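Local coordinates for Pcza361.24 (Amycolatopsis orientalis, PDB 3G2M), which probably transfers a methyl group from S-adenosyl-L-methionine to a nitrogen of glycopeptide antibiotics during their biosynthesis, at residues S198-R203 against R220-E225; L190-A195 against L252-V257. All blocks are in the same frame, centred on the assembly; numbering follows the deposited sequence.

Overall arrangement
Contact 2 closes the wider loop of chain, and contact 1 is nested inside it: 190-195 comes first, then 198-203, 220-225 and 252-257. Their centres are about 12 Å apart. Contact 2 joins the end of strand 184-191, in the seven-stranded sheet of the methyltransferase fold, to the start of helix 254-263. Contact 1 lies further out, where the loop after helix 194-197 meets strand 219-234 of the smaller three-stranded sheet. The two contacts touch, with A224 O 3.0 Å from A253 N, probably a hydrogen bond. Both reach the second subunit, so this region probably ties the methyltransferase fold to the subunit interface.

Contact 1: residues S198-R203 against R220-E225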
ATOM      1  N   SER A 198      -5.210  17.036   2.724  1.00 48.70           N
ATOM      2  CA  SER A 198      -4.363  18.219   2.532  1.00 49.65           C
ATOM      3  C   SER A 198      -3.774  18.331   1.129  1.00 50.23           C
ATOM      4  O   SER A 198      -3.444  17.324   0.503  1.00 50.17           O
ATOM      5  CB  SER A 198      -3.224  18.224   3.553  1.00 49.66           C
ATOM      6  OG  SER A 198      -3.726  18.301   4.873  1.00 50.26           O
ATOM      7  N   GLU A 199      -3.643  19.566   0.644  1.00 51.24           N
ATOM      8  CA  GLU A 199      -2.908  19.836  -0.593  1.00 52.26           C
ATOM      9  C   GLU A 199      -1.421  19.575  -0.370  1.00 52.78           C
ATOM     10  O   GLU A 199      -0.837  20.117   0.567  1.00 52.82           O
ATOM     11  CB  GLU A 199      -3.133  21.274  -1.074  1.00 52.34           C
ATOM     12  CG  GLU A 199      -4.345  21.447  -1.985  1.00 53.15           C
ATOM     13  CD  GLU A 199      -4.140  20.834  -3.367  1.00 54.39           C
ATOM     14  OE1 GLU A 199      -3.121  21.148  -4.022  1.00 54.39           O
ATOM     15  OE2 GLU A 199      -5.006  20.042  -3.797  1.00 55.06           O
ATOM     16  N   PRO A 200      -0.818  18.714  -1.209  1.00 53.47           N
ATOM     17  CA  PRO A 200       0.609  18.397  -1.103  1.00 54.07           C
ATOM     18  C   PRO A 200       1.500  19.631  -1.223  1.00 54.64           C
ATOM     19  O   PRO A 200       1.217  20.526  -2.027  1.00 54.54           O
ATOM     20  CB  PRO A 200       0.856  17.439  -2.279  1.00 54.13           C
ATOM     21  CG  PRO A 200      -0.325  17.580  -3.169  1.00 54.02           C
ATOM     22  CD  PRO A 200      -1.468  17.961  -2.297  1.00 53.61           C
ATOM     23  N   LEU A 201       2.559  19.673  -0.415  1.00 55.37           N
ATOM     24  CA  LEU A 201       3.492  20.799  -0.400  1.00 56.05           C
ATOM     25  C   LEU A 201       4.423  20.765  -1.611  1.00 56.34           C
ATOM     26  O   LEU A 201       5.253  19.863  -1.742  1.00 56.49           O
ATOM     27  CB  LEU A 201       4.314  20.826   0.902  1.00 56.24           C
ATOM     28  CG  LEU A 201       3.678  21.092   2.279  1.00 56.33           C
ATOM     29  CD1 LEU A 201       2.656  22.230   2.243  1.00 56.55           C
ATOM     30  CD2 LEU A 201       3.062  19.823   2.873  1.00 56.86           C
ATOM     31  N   GLU A 202       4.277  21.754  -2.489  1.00 56.67           N
ATOM     32  CA  GLU A 202       5.092  21.835  -3.695  1.00 56.96           C
ATOM     33  C   GLU A 202       6.426  22.533  -3.422  1.00 57.04           C
ATOM     34  O   GLU A 202       6.459  23.654  -2.906  1.00 57.15           O
ATOM     35  CB  GLU A 202       4.326  22.548  -4.814  1.00 56.93           C
ATOM     36  CG  GLU A 202       5.001  22.471  -6.182  1.00 57.31           C
ATOM     37  CD  GLU A 202       4.250  23.234  -7.259  1.00 57.23           C
ATOM     38  OE1 GLU A 202       3.043  22.972  -7.456  1.00 57.65           O
ATOM     39  OE2 GLU A 202       4.874  24.091  -7.917  1.00 57.87           O
ATOM     40  N   ARG A 203       7.520  21.855  -3.764  1.00 57.12           N
ATOM     41  CA  ARG A 203       8.862  22.419  -3.630  1.00 57.14           C
ATOM     42  C   ARG A 203       9.502  22.630  -4.999  1.00 57.20           C
ATOM     43  O   ARG A 203       8.958  22.213  -6.023  1.00 57.20           O
ATOM     44  CB  ARG A 203       9.735  21.519  -2.766  1.00 57.18           C
ATOM     45  N   ARG A 220       5.936  17.448  -6.363  1.00 44.89           N
ATOM     46  CA  ARG A 220       4.912  17.149  -5.368  1.00 44.42           C
ATOM     47  C   ARG A 220       5.080  15.720  -4.870  1.00 44.03           C
ATOM     48  O   ARG A 220       5.565  14.852  -5.600  1.00 43.95           O
ATOM     49  CB  ARG A 220       3.506  17.311  -5.953  1.00 44.47           C
ATOM     50  CG  ARG A 220       3.138  18.729  -6.356  1.00 45.27           C
ATOM     51  CD  ARG A 220       1.945  18.721  -7.299  1.00 45.79           C
ATOM     52  NE  ARG A 220       0.669  18.627  -6.598  1.00 45.78           N
ATOM     53  CZ  ARG A 220      -0.396  17.967  -7.050  1.00 46.07           C
ATOM     54  NH1 ARG A 220      -0.349  17.307  -8.197  1.00 45.63           N
ATOM     55  NH2 ARG A 220      -1.513  17.952  -6.336  1.00 47.06           N
ATOM     56  N   HIS A 221       4.698  15.493  -3.616  1.00 43.27           N
ATOM     57  CA  HIS A 221       4.591  14.147  -3.068  1.00 42.90           C
ATOM     58  C   HIS A 221       3.128  13.892  -2.764  1.00 42.30           C
ATOM     59  O   HIS A 221       2.545  14.548  -1.901  1.00 42.35           O
ATOM     60  CB  HIS A 221       5.447  13.998  -1.813  1.00 42.92           C
ATOM     61  CG  HIS A 221       6.916  13.927  -2.089  1.00 43.56           C
ATOM     62  ND1 HIS A 221       7.824  13.455  -1.167  1.00 44.08           N
ATOM     63  CD2 HIS A 221       7.635  14.252  -3.191  1.00 44.00           C
ATOM     64  CE1 HIS A 221       9.039  13.507  -1.683  1.00 43.91           C
ATOM     65  NE2 HIS A 221       8.951  13.981  -2.910  1.00 43.25           N
ATOM     66  N   LEU A 222       2.533  12.961  -3.504  1.00 41.73           N
ATOM     67  CA  LEU A 222       1.108  12.680  -3.379  1.00 41.05           C
ATOM     68  C   LEU A 222       0.894  11.506  -2.432  1.00 40.48           C
ATOM     69  O   LEU A 222       1.647  10.530  -2.479  1.00 39.81           O
ATOM     70  CB  LEU A 222       0.481  12.389  -4.753  1.00 41.46           C
ATOM     71  CG  LEU A 222       0.838  13.272  -5.967  1.00 41.53           C
ATOM     72  CD1 LEU A 222       0.160  12.751  -7.221  1.00 41.67           C
ATOM     73  CD2 LEU A 222       0.486  14.744  -5.756  1.00 42.14           C
ATOM     74  N   PRO A 223      -0.136  11.595  -1.563  1.00 39.51           N
ATOM     75  CA  PRO A 223      -0.432  10.449  -0.710  1.00 38.77           C
ATOM     76  C   PRO A 223      -0.953   9.300  -1.567  1.00 37.58           C
ATOM     77  O   PRO A 223      -1.670   9.533  -2.542  1.00 37.52           O
ATOM     78  CB  PRO A 223      -1.541  10.962   0.218  1.00 39.06           C
ATOM     79  CG  PRO A 223      -1.583  12.456   0.023  1.00 39.77           C
ATOM     80  CD  PRO A 223      -1.066  12.715  -1.344  1.00 39.72           C
ATOM     81  N   ALA A 224      -0.562   8.076  -1.239  1.00 36.29           N
ATOM     82  CA  ALA A 224      -1.086   6.919  -1.955  1.00 35.57           C
ATOM     83  C   ALA A 224      -1.647   5.889  -0.971  1.00 35.47           C
ATOM     84  O   ALA A 224      -2.806   5.477  -1.073  1.00 34.28           O
ATOM     85  CB  ALA A 224      -0.021   6.313  -2.835  1.00 35.54           C
ATOM     86  N   GLU A 225      -0.825   5.488  -0.006  1.00 34.67           N
ATOM     87  CA  GLU A 225      -1.268   4.528   1.003  1.00 35.01           C
ATOM     88  C   GLU A 225      -0.645   4.826   2.355  1.00 34.65           C
ATOM     89  O   GLU A 225       0.548   5.132   2.450  1.00 34.06           O
ATOM     90  CB  GLU A 225      -0.946   3.089   0.563  1.00 34.81           C
ATOM     91  CG  GLU A 225      -1.513   1.980   1.478  1.00 35.90           C
ATOM     92  CD  GLU A 225      -1.340   0.573   0.895  1.00 35.66           C
ATOM     93  OE1 GLU A 225      -1.203  -0.379   1.687  1.00 37.48           O
ATOM     94  OE2 GLU A 225      -1.336   0.407  -0.346  1.00 35.22           O
TER
HETATM   95  O   HOH W   1       4.320  17.572  -1.913  1.00 50.82           O
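P200 packs its ring against the side chain of R220 and the backbone of H221. Its CG does most of the touching, 3.4 Å from R220 NH2, and approaches the guanidinium obliquely. The same CG is 3.9 Å from L222 CD2. That methyl sits over the centre of one face of the R220 guanidinium, 3.5 Å above its plane. The R220 chain bends at chi3 (83°), which carries the guanidinium past P200 and against the L222 methyl. P200 CB rests 3.4 Å from H221 O. Further along, the E202 and R220 side chains meet through their CG atoms.

Charge adds a looser element. E199 OE1 is 4.3 Å from R220 NH2, opposite in charge but too far for a salt bridge. The firmer partner of R220 is E229 of the second subunit, which forms a salt bridge with NH1. The carboxylate of E199 may still add to the negative field around the arginine.

No direct hydrogen bond joins the two segments. A water bridges them instead: it donates to L201 O at a short 2.5 Å, which says nothing about strength, and accepts from H221 N at 2.7 Å. R203, further along, pairs through its backbone with V219.

The arrangement is a surface loop packed on a strand at a dimer interface. R220, H221, L222 and E225 pair in an antiparallel ladder with a strand of the second subunit. The sheet therefore runs on from one subunit to the other. The loop 198-203 packs beside strand 219-234, which is itself part of this intersubunit β-sheet.

Contact 2: residues L190-A195 against L252-V257; sequences LAMSEA and LAPDQV
The backbones of L190 and P254 come within 5.7 Å at their CA atoms, where the end of strand 184-191 meets the first turn of helix 254-263. No direct hydrogen bond crosses between them. One water links the two segments, donating to A191 O at 3.0 Å and to L252 O at 2.6 Å.

L190 carries most of the apolar packing. It meets V257 tip to tip, with CD1 3.7 Å from V257 CB and CD2 3.9 Å from V257 CG2. The leucine CG lies anti to its carbonyl carbon (chi1 -59°), which carries both methyls to V257. CD1 also packs on the start of the helix, 3.8 Å from P254 CA. The P254 ring touches both L190 and M192. Its CG lies 3.8 Å from CB of M192, a selenomethionine, and the two side chains cross at about a right angle. The M192 CG still touches the ring; the selenium end leads away, the chain being bent at chi3.

L190 lies near the end of a strand of the methyltransferase sheet, its side chain about 9 Å from that of S157, which binds S-adenosyl-L-methionine: near the site, not part of it. A253, the N-cap of helix 254-263, touches P223 of strand 219-234. The start of the helix thus packs on the adjacent antiparallel strands 184-191 and 284-290, with V285 and A196 of helix 194-197 also touching P254.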
ATOM      1  N   LEU A 190     -14.740   6.003   0.420  1.00 31.19           N
ATOM      2  CA  LEU A 190     -13.322   5.864   0.744  1.00 31.68           C
ATOM      3  C   LEU A 190     -12.978   6.810   1.875  1.00 31.66           C
ATOM      4  O   LEU A 190     -13.169   8.018   1.740  1.00 32.01           O
ATOM      5  CB  LEU A 190     -12.440   6.204  -0.470  1.00 31.22           C
ATOM      6  CG  LEU A 190     -12.635   5.381  -1.760  1.00 32.55           C
ATOM      7  CD1 LEU A 190     -11.991   6.062  -2.959  1.00 32.12           C
ATOM      8  CD2 LEU A 190     -12.111   3.971  -1.598  1.00 32.48           C
ATOM      9  N   ALA A 191     -12.464   6.260   2.971  1.00 31.99           N
ATOM     10  CA  ALA A 191     -11.984   7.067   4.093  1.00 33.15           C
ATOM     11  C   ALA A 191     -10.821   7.964   3.660  1.00 33.93           C
ATOM     12  O   ALA A 191      -9.950   7.533   2.896  1.00 33.57           O
ATOM     13  CB  ALA A 191     -11.573   6.177   5.249  1.00 33.04           C
HETATM   14  N   MSE A 192     -10.822   9.201   4.160  1.00 34.70           N
HETATM   15  CA  MSE A 192      -9.879  10.239   3.751  1.00 36.65           C
HETATM   16  C   MSE A 192      -9.156  10.784   4.980  1.00 35.73           C
HETATM   17  O   MSE A 192      -9.753  11.482   5.802  1.00 35.30           O
HETATM   18  CB  MSE A 192     -10.604  11.372   2.996  1.00 36.28           C
HETATM   19  CG  MSE A 192      -9.713  12.552   2.530  1.00 38.09           C
HETATM   20 SE   MSE A 192     -10.697  14.022   1.628  1.00 42.63          SE
HETATM   21  CE  MSE A 192     -11.762  14.625   3.138  1.00 41.23           C
ATOM     22  N   SER A 193      -7.870  10.456   5.094  1.00 35.50           N
ATOM     23  CA  SER A 193      -7.039  10.906   6.212  1.00 35.51           C
ATOM     24  C   SER A 193      -6.724  12.389   6.096  1.00 36.07           C
ATOM     25  O   SER A 193      -6.965  13.001   5.051  1.00 35.43           O
ATOM     26  CB  SER A 193      -5.724  10.132   6.235  1.00 35.45           C
ATOM     27  OG  SER A 193      -4.913  10.509   5.137  1.00 33.52           O
ATOM     28  N   GLU A 194      -6.168  12.960   7.162  1.00 37.05           N
ATOM     29  CA  GLU A 194      -5.712  14.348   7.126  1.00 38.94           C
ATOM     30  C   GLU A 194      -4.672  14.562   6.020  1.00 39.20           C
ATOM     31  O   GLU A 194      -4.764  15.534   5.276  1.00 39.10           O
ATOM     32  CB  GLU A 194      -5.170  14.797   8.487  1.00 38.52           C
ATOM     33  CG  GLU A 194      -5.082  16.313   8.627  1.00 40.62           C
ATOM     34  CD  GLU A 194      -4.456  16.775   9.937  1.00 40.77           C
ATOM     35  OE1 GLU A 194      -4.471  16.011  10.932  1.00 43.74           O
ATOM     36  OE2 GLU A 194      -3.949  17.918   9.967  1.00 43.60           O
ATOM     37  N   ALA A 195      -3.709  13.644   5.903  1.00 40.39           N
ATOM     38  CA  ALA A 195      -2.673  13.721   4.863  1.00 41.46           C
ATOM     39  C   ALA A 195      -3.247  13.599   3.460  1.00 42.20           C
ATOM     40  O   ALA A 195      -2.769  14.255   2.535  1.00 42.58           O
ATOM     41  CB  ALA A 195      -1.590  12.665   5.086  1.00 41.66           C
ATOM     42  N   LEU A 252      -5.995   3.636   2.050  1.00 31.90           N
ATOM     43  CA  LEU A 252      -5.660   4.221   0.770  1.00 31.33           C
ATOM     44  C   LEU A 252      -6.182   5.652   0.699  1.00 31.39           C
ATOM     45  O   LEU A 252      -7.277   5.966   1.205  1.00 31.08           O
ATOM     46  CB  LEU A 252      -6.253   3.387  -0.374  1.00 31.10           C
ATOM     47  CG  LEU A 252      -5.747   1.951  -0.549  1.00 30.02           C
ATOM     48  CD1 LEU A 252      -6.816   1.074  -1.202  1.00 29.22           C
ATOM     49  CD2 LEU A 252      -4.454   1.933  -1.347  1.00 28.98           C
ATOM     50  N   ALA A 253      -5.395   6.518   0.073  1.00 30.81           N
ATOM     51  CA  ALA A 253      -5.854   7.858  -0.259  1.00 31.16           C
ATOM     52  C   ALA A 253      -6.944   7.734  -1.327  1.00 30.96           C
ATOM     53  O   ALA A 253      -6.780   6.966  -2.271  1.00 30.93           O
ATOM     54  CB  ALA A 253      -4.675   8.701  -0.775  1.00 30.72           C
ATOM     55  N   PRO A 254      -8.084   8.452  -1.167  1.00 31.51           N
ATOM     56  CA  PRO A 254      -9.122   8.431  -2.213  1.00 31.25           C
ATOM     57  C   PRO A 254      -8.589   8.709  -3.622  1.00 31.31           C
ATOM     58  O   PRO A 254      -9.018   8.060  -4.577  1.00 30.91           O
ATOM     59  CB  PRO A 254     -10.092   9.539  -1.764  1.00 31.69           C
ATOM     60  CG  PRO A 254      -9.953   9.531  -0.262  1.00 31.34           C
ATOM     61  CD  PRO A 254      -8.490   9.277  -0.011  1.00 30.92           C
ATOM     62  N   ASP A 255      -7.645   9.644  -3.750  1.00 31.59           N
ATOM     63  CA  ASP A 255      -7.074   9.983  -5.062  1.00 31.51           C
ATOM     64  C   ASP A 255      -6.280   8.823  -5.677  1.00 31.05           C
ATOM     65  O   ASP A 255      -6.218   8.700  -6.904  1.00 31.06           O
ATOM     66  CB  ASP A 255      -6.203  11.251  -4.990  1.00 32.07           C
ATOM     67  CG  ASP A 255      -7.029  12.536  -4.823  1.00 33.92           C
ATOM     68  OD1 ASP A 255      -8.232  12.543  -5.159  1.00 36.75           O
ATOM     69  OD2 ASP A 255      -6.468  13.544  -4.345  1.00 35.89           O
ATOM     70  N   GLN A 256      -5.686   7.979  -4.832  1.00 30.56           N
ATOM     71  CA  GLN A 256      -4.989   6.767  -5.296  1.00 29.99           C
ATOM     72  C   GLN A 256      -5.967   5.750  -5.915  1.00 29.72           C
ATOM     73  O   GLN A 256      -5.706   5.204  -6.988  1.00 29.48           O
ATOM     74  CB  GLN A 256      -4.177   6.116  -4.159  1.00 30.04           C
ATOM     75  CG  GLN A 256      -3.606   4.709  -4.482  1.00 30.38           C
ATOM     76  CD  GLN A 256      -2.528   4.729  -5.566  1.00 31.06           C
ATOM     77  OE1 GLN A 256      -1.827   5.721  -5.740  1.00 31.50           O
ATOM     78  NE2 GLN A 256      -2.389   3.624  -6.286  1.00 30.59           N
ATOM     79  N   VAL A 257      -7.084   5.499  -5.236  1.00 29.40           N
ATOM     80  CA  VAL A 257      -8.131   4.615  -5.775  1.00 29.02           C
ATOM     81  C   VAL A 257      -8.704   5.189  -7.075  1.00 28.70           C
ATOM     82  O   VAL A 257      -8.947   4.448  -8.028  1.00 28.44           O
ATOM     83  CB  VAL A 257      -9.265   4.349  -4.748  1.00 29.11           C
ATOM     84  CG1 VAL A 257     -10.413   3.521  -5.373  1.00 28.63           C
ATOM     85  CG2 VAL A 257      -8.718   3.653  -3.508  1.00 28.88           C
TER
HETATM   86  O   HOH W   2      -9.568   4.797   1.758  1.00 25.02           O